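Local coordinates for allophycocyanin beta-18 subunit apoprotein (Chroococcidiopsis thermalis PCC 7203, PDB 6HRK), which binds the bilin biliverdin IX alpha and, as an artificial protein derived from a far-red induced allophycocyanin subunit, fluoresces in the far-red, at residues Cys63-Glu77 / Phe122-Ile134. The protein carries 18 engineered substitutions. Numbering follows the deposited sequence.
Sequences CSYAIVAGGASVLDE and FVDEPFDYIARVI. Engineered in segment 63-77: Gly71 (natural residue Asp). Engineered in segment 122-134: Ile130 (natural residue Val), Ala131 (natural residue Val), Val133 (natural residue Glu).
Cys63 and Ile67 on the last turns of helix 46-69 meet Pro126 and Phe127 on helix 125-134 of the globin-like phycobilisome fold; the axes of segments 63-69 and 125-134 run at 126° and approach to 9.1 Å. Pro126 packs at the crossing: its CB lies 3.5 Å from Ala66 CB, and its CG against Ile67 CG1. Cys63 turns its sulfur, set beside the backbone N (chi1 -68°), over the Phe127 ring; SG sits over the ring centre, 3.6 Å from the centroid, a sulfur-aromatic contact, and CB adds a CH-pi contact. Ile67 splits its branches, CG2 reaching the edge of the Phe122 ring in plane and CD1 lying against Val123 O. Past the helix end, Gly70 takes positive phi and the chain folds back along helix 125-134, bringing Ala72 CB within 3.7 Å of Tyr129 CD2. The extended Glu125 accepts the Ala72 N-H at OE2 in an almost straight bond (3.0 Å), met from above the carboxylate plane. Leu75 CD1 touches CD1 of the engineered Ile130, whose side chain lies about 7 Å from the bound biliverdin. Ile101 of helix 94-115 also packs on Phe127 and Ile130. Where helix 77-90 begins, Tyr129 OH donates to Glu77 OE1 at 2.7 Å, meeting the oxygen on its anti side, 19° out of the carboxylate plane.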
ATOM      1  N   CYS A  63      -3.051   6.440   0.439  1.00 32.90           N
ATOM      2  CA  CYS A  63      -4.369   5.850   0.703  1.00 32.68           C
ATOM      3  C   CYS A  63      -5.098   6.518   1.875  1.00 33.16           C
ATOM      4  O   CYS A  63      -6.304   6.758   1.790  1.00 33.80           O
ATOM      5  CB  CYS A  63      -4.262   4.334   0.941  1.00 32.27           C
ATOM      6  SG  CYS A  63      -3.786   3.365  -0.514  1.00 31.24           S
ATOM      7  N   SER A  64      -4.374   6.813   2.956  1.00 33.23           N
ATOM      8  CA  SER A  64      -4.954   7.500   4.121  1.00 33.47           C
ATOM      9  C   SER A  64      -5.501   8.876   3.748  1.00 33.63           C
ATOM     10  O   SER A  64      -6.645   9.206   4.077  1.00 33.67           O
ATOM     11  CB  SER A  64      -3.917   7.662   5.230  1.00 33.72           C
ATOM     12  OG  SER A  64      -3.419   6.411   5.658  1.00 34.66           O
ATOM     13  N   TYR A  65      -4.668   9.663   3.067  1.00 33.47           N
ATOM     14  CA  TYR A  65      -5.059  10.979   2.547  1.00 33.70           C
ATOM     15  C   TYR A  65      -6.235  10.882   1.572  1.00 33.61           C
ATOM     16  O   TYR A  65      -7.163  11.684   1.643  1.00 34.09           O
ATOM     17  CB  TYR A  65      -3.861  11.669   1.868  1.00 33.72           C
ATOM     18  CG  TYR A  65      -4.209  12.911   1.074  1.00 33.32           C
ATOM     19  CD1 TYR A  65      -4.935  13.953   1.651  1.00 33.45           C
ATOM     20  CD2 TYR A  65      -3.807  13.046  -0.256  1.00 33.45           C
ATOM     21  CE1 TYR A  65      -5.259  15.090   0.920  1.00 33.67           C
ATOM     22  CE2 TYR A  65      -4.123  14.180  -0.991  1.00 33.26           C
ATOM     23  CZ  TYR A  65      -4.848  15.198  -0.402  1.00 33.22           C
ATOM     24  OH  TYR A  65      -5.155  16.318  -1.131  1.00 33.37           O
ATOM     25  N   ALA A  66      -6.187   9.900   0.673  1.00 33.57           N
ATOM     26  CA  ALA A  66      -7.262   9.672  -0.293  1.00 33.67           C
ATOM     27  C   ALA A  66      -8.615   9.413   0.379  1.00 34.11           C
ATOM     28  O   ALA A  66      -9.637   9.927  -0.078  1.00 34.41           O
ATOM     29  CB  ALA A  66      -6.904   8.521  -1.219  1.00 33.76           C
ATOM     30  N   ILE A  67      -8.611   8.629   1.458  1.00 34.87           N
ATOM     31  CA  ILE A  67      -9.832   8.348   2.234  1.00 35.19           C
ATOM     32  C   ILE A  67     -10.313   9.598   2.981  1.00 35.17           C
ATOM     33  O   ILE A  67     -11.512   9.864   3.016  1.00 35.97           O
ATOM     34  CB  ILE A  67      -9.636   7.168   3.223  1.00 35.41           C
ATOM     35  CG1 ILE A  67      -9.384   5.860   2.460  1.00 35.57           C
ATOM     36  CG2 ILE A  67     -10.853   6.991   4.132  1.00 35.58           C
ATOM     37  CD1 ILE A  67      -8.624   4.817   3.256  1.00 35.53           C
ATOM     38  N   VAL A  68      -9.386  10.348   3.577  1.00 35.23           N
ATOM     39  CA  VAL A  68      -9.716  11.606   4.269  1.00 35.02           C
ATOM     40  C   VAL A  68     -10.206  12.675   3.291  1.00 34.68           C
ATOM     41  O   VAL A  68     -11.158  13.397   3.589  1.00 34.66           O
ATOM     42  CB  VAL A  68      -8.516  12.138   5.094  1.00 35.10           C
ATOM     43  CG1 VAL A  68      -8.754  13.562   5.600  1.00 35.42           C
ATOM     44  CG2 VAL A  68      -8.242  11.214   6.271  1.00 34.70           C
ATOM     45  N   ALA A  69      -9.561  12.766   2.129  1.00 34.65           N
ATOM     46  CA  ALA A  69      -9.897  13.778   1.124  1.00 34.47           C
ATOM     47  C   ALA A  69     -11.258  13.568   0.443  1.00 34.52           C
ATOM     48  O   ALA A  69     -11.794  14.508  -0.145  1.00 34.17           O
ATOM     49  CB  ALA A  69      -8.798  13.862   0.076  1.00 34.44           C
ATOM     50  N   GLY A  70     -11.800  12.348   0.512  1.00 34.49           N
ATOM     51  CA  GLY A  70     -13.098  12.018  -0.082  1.00 34.88           C
ATOM     52  C   GLY A  70     -13.052  10.923  -1.138  1.00 35.30           C
ATOM     53  O   GLY A  70     -14.098  10.385  -1.514  1.00 36.18           O
ATOM     54  N   GLY A  71     -11.856  10.593  -1.625  1.00 35.18           N
ATOM     55  CA  GLY A  71     -11.692   9.549  -2.637  1.00 35.13           C
ATOM     56  C   GLY A  71     -10.345   9.588  -3.329  1.00 35.14           C
ATOM     57  O   GLY A  71      -9.520  10.463  -3.058  1.00 35.44           O
ATOM     58  N   ALA A  72     -10.148   8.648  -4.251  1.00 35.23           N
ATOM     59  CA  ALA A  72      -8.877   8.473  -4.960  1.00 35.55           C
ATOM     60  C   ALA A  72      -8.666   9.460  -6.116  1.00 36.28           C
ATOM     61  O   ALA A  72      -7.581   9.488  -6.701  1.00 36.19           O
ATOM     62  CB  ALA A  72      -8.763   7.046  -5.472  1.00 35.56           C
ATOM     63  N   SER A  73      -9.693  10.248  -6.446  1.00 37.24           N
ATOM     64  CA  SER A  73      -9.596  11.333  -7.440  1.00 37.99           C
ATOM     65  C   SER A  73      -8.448  12.306  -7.163  1.00 38.17           C
ATOM     66  O   SER A  73      -7.798  12.788  -8.092  1.00 38.32           O
ATOM     67  CB  SER A  73     -10.910  12.117  -7.498  1.00 38.46           C
ATOM     68  OG  SER A  73     -12.029  11.241  -7.534  1.00 39.47           O
ATOM     69  N   VAL A  74      -8.213  12.587  -5.881  1.00 38.76           N
ATOM     70  CA  VAL A  74      -7.108  13.458  -5.445  1.00 39.05           C
ATOM     71  C   VAL A  74      -5.719  12.992  -5.905  1.00 40.07           C
ATOM     72  O   VAL A  74      -4.849  13.826  -6.174  1.00 40.42           O
ATOM     73  CB  VAL A  74      -7.097  13.661  -3.906  1.00 38.82           C
ATOM     74  CG1 VAL A  74      -8.383  14.343  -3.446  1.00 38.75           C
ATOM     75  CG2 VAL A  74      -6.843  12.351  -3.153  1.00 38.78           C
ATOM     76  N   LEU A  75      -5.524  11.677  -6.003  1.00 40.57           N
ATOM     77  CA  LEU A  75      -4.252  11.101  -6.456  1.00 41.10           C
ATOM     78  C   LEU A  75      -4.056  11.320  -7.956  1.00 41.54           C
ATOM     79  O   LEU A  75      -4.972  11.094  -8.745  1.00 42.07           O
ATOM     80  CB  LEU A  75      -4.193   9.600  -6.141  1.00 41.10           C
ATOM     81  CG  LEU A  75      -4.301   9.201  -4.663  1.00 40.76           C
ATOM     82  CD1 LEU A  75      -4.658   7.730  -4.525  1.00 40.71           C
ATOM     83  CD2 LEU A  75      -3.015   9.515  -3.915  1.00 40.54           C
ATOM     84  N   ASP A  76      -2.857  11.757  -8.338  1.00 42.69           N
ATOM     85  CA  ASP A  76      -2.537  12.066  -9.730  1.00 43.56           C
ATOM     86  C   ASP A  76      -2.244  10.770 -10.490  1.00 44.31           C
ATOM     87  O   ASP A  76      -1.309  10.043 -10.143  1.00 44.33           O
ATOM     88  CB  ASP A  76      -1.332  13.016  -9.794  1.00 43.93           C
ATOM     89  CG  ASP A  76      -1.132  13.641 -11.170  1.00 44.38           C
ATOM     90  OD1 ASP A  76      -2.125  13.867 -11.895  1.00 45.19           O
ATOM     91  OD2 ASP A  76       0.031  13.930 -11.519  1.00 44.94           O
ATOM     92  N   GLU A  77      -3.048  10.487 -11.517  1.00 43.81           N
ATOM     93  CA  GLU A  77      -2.919   9.252 -12.302  1.00 43.29           C
ATOM     94  C   GLU A  77      -1.638   9.218 -13.146  1.00 42.70           C
ATOM     95  O   GLU A  77      -1.090   8.143 -13.387  1.00 43.26           O
ATOM     96  CB  GLU A  77      -4.154   9.045 -13.194  1.00 43.85           C
ATOM     97  CG  GLU A  77      -4.212   7.690 -13.892  1.00 44.65           C
ATOM     98  CD  GLU A  77      -5.577   7.383 -14.484  1.00 45.33           C
ATOM     99  OE1 GLU A  77      -6.481   6.988 -13.718  1.00 46.10           O
ATOM    100  OE2 GLU A  77      -5.743   7.519 -15.716  1.00 45.08           O
ATOM    101  N   PHE A 122     -15.668   1.768   1.714  1.00 47.43           N
ATOM    102  CA  PHE A 122     -14.963   2.976   1.220  1.00 45.35           C
ATOM    103  C   PHE A 122     -13.431   2.991   1.382  1.00 42.61           C
ATOM    104  O   PHE A 122     -12.735   3.633   0.594  1.00 42.79           O
ATOM    105  CB  PHE A 122     -15.551   4.245   1.870  1.00 45.55           C
ATOM    106  CG  PHE A 122     -15.267   4.371   3.348  1.00 45.96           C
ATOM    107  CD1 PHE A 122     -14.117   5.018   3.800  1.00 46.15           C
ATOM    108  CD2 PHE A 122     -16.156   3.860   4.291  1.00 46.45           C
ATOM    109  CE1 PHE A 122     -13.854   5.139   5.158  1.00 46.53           C
ATOM    110  CE2 PHE A 122     -15.899   3.979   5.650  1.00 47.18           C
ATOM    111  CZ  PHE A 122     -14.746   4.618   6.085  1.00 47.08           C
ATOM    112  N   VAL A 123     -12.927   2.312   2.413  1.00 40.02           N
ATOM    113  CA  VAL A 123     -11.480   2.174   2.656  1.00 38.31           C
ATOM    114  C   VAL A 123     -10.731   1.490   1.504  1.00 36.58           C
ATOM    115  O   VAL A 123      -9.573   1.819   1.254  1.00 35.23           O
ATOM    116  CB  VAL A 123     -11.218   1.448   4.010  1.00 38.18           C
ATOM    117  CG1 VAL A 123      -9.787   0.929   4.145  1.00 37.97           C
ATOM    118  CG2 VAL A 123     -11.536   2.395   5.155  1.00 38.74           C
ATOM    119  N   ASP A 124     -11.390   0.561   0.814  1.00 35.28           N
ATOM    120  CA  ASP A 124     -10.777  -0.194  -0.293  1.00 34.32           C
ATOM    121  C   ASP A 124     -10.293   0.690  -1.453  1.00 33.50           C
ATOM    122  O   ASP A 124      -9.223   0.449  -2.018  1.00 32.91           O
ATOM    123  CB  ASP A 124     -11.770  -1.233  -0.844  1.00 34.30           C
ATOM    124  CG  ASP A 124     -12.123  -2.325   0.166  1.00 34.56           C
ATOM    125  OD1 ASP A 124     -11.883  -2.142   1.380  1.00 34.33           O
ATOM    126  OD2 ASP A 124     -12.653  -3.372  -0.264  1.00 34.30           O
ATOM    127  N   GLU A 125     -11.086   1.708  -1.781  1.00 32.41           N
ATOM    128  CA  GLU A 125     -10.927   2.516  -3.007  1.00 31.87           C
ATOM    129  C   GLU A 125      -9.484   2.877  -3.438  1.00 31.32           C
ATOM    130  O   GLU A 125      -9.068   2.486  -4.531  1.00 31.38           O
ATOM    131  CB  GLU A 125     -11.823   3.769  -2.922  1.00 31.67           C
ATOM    132  CG  GLU A 125     -11.472   4.888  -3.890  1.00 31.46           C
ATOM    133  CD  GLU A 125     -12.501   5.994  -3.925  1.00 31.08           C
ATOM    134  OE1 GLU A 125     -13.339   6.108  -3.003  1.00 30.73           O
ATOM    135  OE2 GLU A 125     -12.442   6.771  -4.891  1.00 30.59           O
ATOM    136  N   PRO A 126      -8.729   3.630  -2.606  1.00 30.68           N
ATOM    137  CA  PRO A 126      -7.378   4.035  -3.029  1.00 30.30           C
ATOM    138  C   PRO A 126      -6.327   2.917  -3.028  1.00 30.36           C
ATOM    139  O   PRO A 126      -5.273   3.081  -3.648  1.00 30.69           O
ATOM    140  CB  PRO A 126      -7.012   5.112  -2.013  1.00 30.29           C
ATOM    141  CG  PRO A 126      -7.751   4.722  -0.787  1.00 29.94           C
ATOM    142  CD  PRO A 126      -9.065   4.191  -1.284  1.00 30.08           C
ATOM    143  N   PHE A 127      -6.600   1.812  -2.331  1.00 30.47           N
ATOM    144  CA  PHE A 127      -5.744   0.621  -2.383  1.00 30.09           C
ATOM    145  C   PHE A 127      -5.953  -0.094  -3.713  1.00 30.09           C
ATOM    146  O   PHE A 127      -4.988  -0.425  -4.398  1.00 29.90           O
ATOM    147  CB  PHE A 127      -6.042  -0.339  -1.225  1.00 29.85           C
ATOM    148  CG  PHE A 127      -5.649   0.189   0.127  1.00 29.51           C
ATOM    149  CD1 PHE A 127      -6.520   0.981   0.858  1.00 29.74           C
ATOM    150  CD2 PHE A 127      -4.415  -0.126   0.682  1.00 29.41           C
ATOM    151  CE1 PHE A 127      -6.170   1.465   2.111  1.00 29.66           C
ATOM    152  CE2 PHE A 127      -4.054   0.351   1.934  1.00 29.56           C
ATOM    153  CZ  PHE A 127      -4.932   1.150   2.649  1.00 29.70           C
ATOM    154  N   ASP A 128      -7.220  -0.319  -4.064  1.00 30.73           N
ATOM    155  CA  ASP A 128      -7.593  -0.911  -5.357  1.00 31.54           C
ATOM    156  C   ASP A 128      -7.291  -0.005  -6.561  1.00 32.10           C
ATOM    157  O   ASP A 128      -7.045  -0.507  -7.659  1.00 32.43           O
ATOM    158  CB  ASP A 128      -9.084  -1.289  -5.380  1.00 31.55           C
ATOM    159  CG  ASP A 128      -9.426  -2.437  -4.435  1.00 31.91           C
ATOM    160  OD1 ASP A 128      -8.552  -3.277  -4.131  1.00 32.27           O
ATOM    161  OD2 ASP A 128     -10.596  -2.509  -4.008  1.00 32.54           O
ATOM    162  N   TYR A 129      -7.327   1.313  -6.364  1.00 32.76           N
ATOM    163  CA  TYR A 129      -7.042   2.264  -7.442  1.00 33.55           C
ATOM    164  C   TYR A 129      -5.551   2.301  -7.770  1.00 33.84           C
ATOM    165  O   TYR A 129      -5.163   2.147  -8.931  1.00 34.73           O
ATOM    166  CB  TYR A 129      -7.535   3.669  -7.082  1.00 33.69           C
ATOM    167  CG  TYR A 129      -7.240   4.700  -8.150  1.00 34.00           C
ATOM    168  CD1 TYR A 129      -7.865   4.641  -9.393  1.00 34.04           C
ATOM    169  CD2 TYR A 129      -6.323   5.728  -7.923  1.00 34.28           C
ATOM    170  CE1 TYR A 129      -7.593   5.580 -10.378  1.00 34.43           C
ATOM    171  CE2 TYR A 129      -6.047   6.673  -8.899  1.00 34.47           C
ATOM    172  CZ  TYR A 129      -6.682   6.595 -10.125  1.00 34.57           C
ATOM    173  OH  TYR A 129      -6.407   7.531 -11.094  1.00 35.00           O
ATOM    174  N   ILE A 130      -4.727   2.503  -6.743  1.00 33.74           N
ATOM    175  CA  ILE A 130      -3.265   2.517  -6.899  1.00 33.75           C
ATOM    176  C   ILE A 130      -2.762   1.155  -7.401  1.00 34.00           C
ATOM    177  O   ILE A 130      -1.888   1.105  -8.266  1.00 34.09           O
ATOM    178  CB  ILE A 130      -2.547   2.933  -5.584  1.00 33.83           C
ATOM    179  CG1 ILE A 130      -2.856   4.402  -5.251  1.00 33.91           C
ATOM    180  CG2 ILE A 130      -1.034   2.750  -5.694  1.00 33.38           C
ATOM    181  CD1 ILE A 130      -2.485   4.818  -3.843  1.00 34.07           C
ATOM    182  N   ALA A 131      -3.324   0.068  -6.871  1.00 34.41           N
ATOM    183  CA  ALA A 131      -3.012  -1.287  -7.347  1.00 34.88           C
ATOM    184  C   ALA A 131      -3.387  -1.505  -8.819  1.00 35.03           C
ATOM    185  O   ALA A 131      -2.652  -2.172  -9.552  1.00 36.10           O
ATOM    186  CB  ALA A 131      -3.696  -2.330  -6.475  1.00 35.07           C
ATOM    187  N   ARG A 132      -4.520  -0.945  -9.240  1.00 34.47           N
ATOM    188  CA  ARG A 132      -4.982  -1.044 -10.629  1.00 35.00           C
ATOM    189  C   ARG A 132      -4.079  -0.305 -11.613  1.00 35.22           C
ATOM    190  O   ARG A 132      -3.732  -0.848 -12.660  1.00 35.11           O
ATOM    191  CB  ARG A 132      -6.417  -0.523 -10.762  1.00 34.83           C
ATOM    192  N   VAL A 133      -3.702   0.925 -11.270  1.00 36.16           N
ATOM    193  CA  VAL A 133      -2.857   1.755 -12.141  1.00 36.82           C
ATOM    194  C   VAL A 133      -1.393   1.274 -12.138  1.00 37.22           C
ATOM    195  O   VAL A 133      -0.695   1.437 -13.136  1.00 36.29           O
ATOM    196  CB  VAL A 133      -2.969   3.259 -11.776  1.00 36.89           C
ATOM    197  CG1 VAL A 133      -2.049   4.115 -12.644  1.00 36.86           C
ATOM    198  CG2 VAL A 133      -4.412   3.732 -11.931  1.00 37.14           C
ATOM    199  N   ILE A 134      -0.937   0.682 -11.033  1.00 38.65           N
ATOM    200  CA  ILE A 134       0.407   0.078 -10.963  1.00 39.97           C
ATOM    201  C   ILE A 134       0.518  -1.153 -11.872  1.00 41.63           C
ATOM    202  O   ILE A 134       1.525  -1.311 -12.568  1.00 42.55           O
ATOM    203  CB  ILE A 134       0.810  -0.261  -9.493  1.00 39.72           C
ATOM    204  CG1 ILE A 134       1.204   1.022  -8.741  1.00 39.72           C
ATOM    205  CG2 ILE A 134       1.948  -1.280  -9.412  1.00 39.68           C
ATOM    206  CD1 ILE A 134       2.575   1.580  -9.073  1.00 39.82           C
TER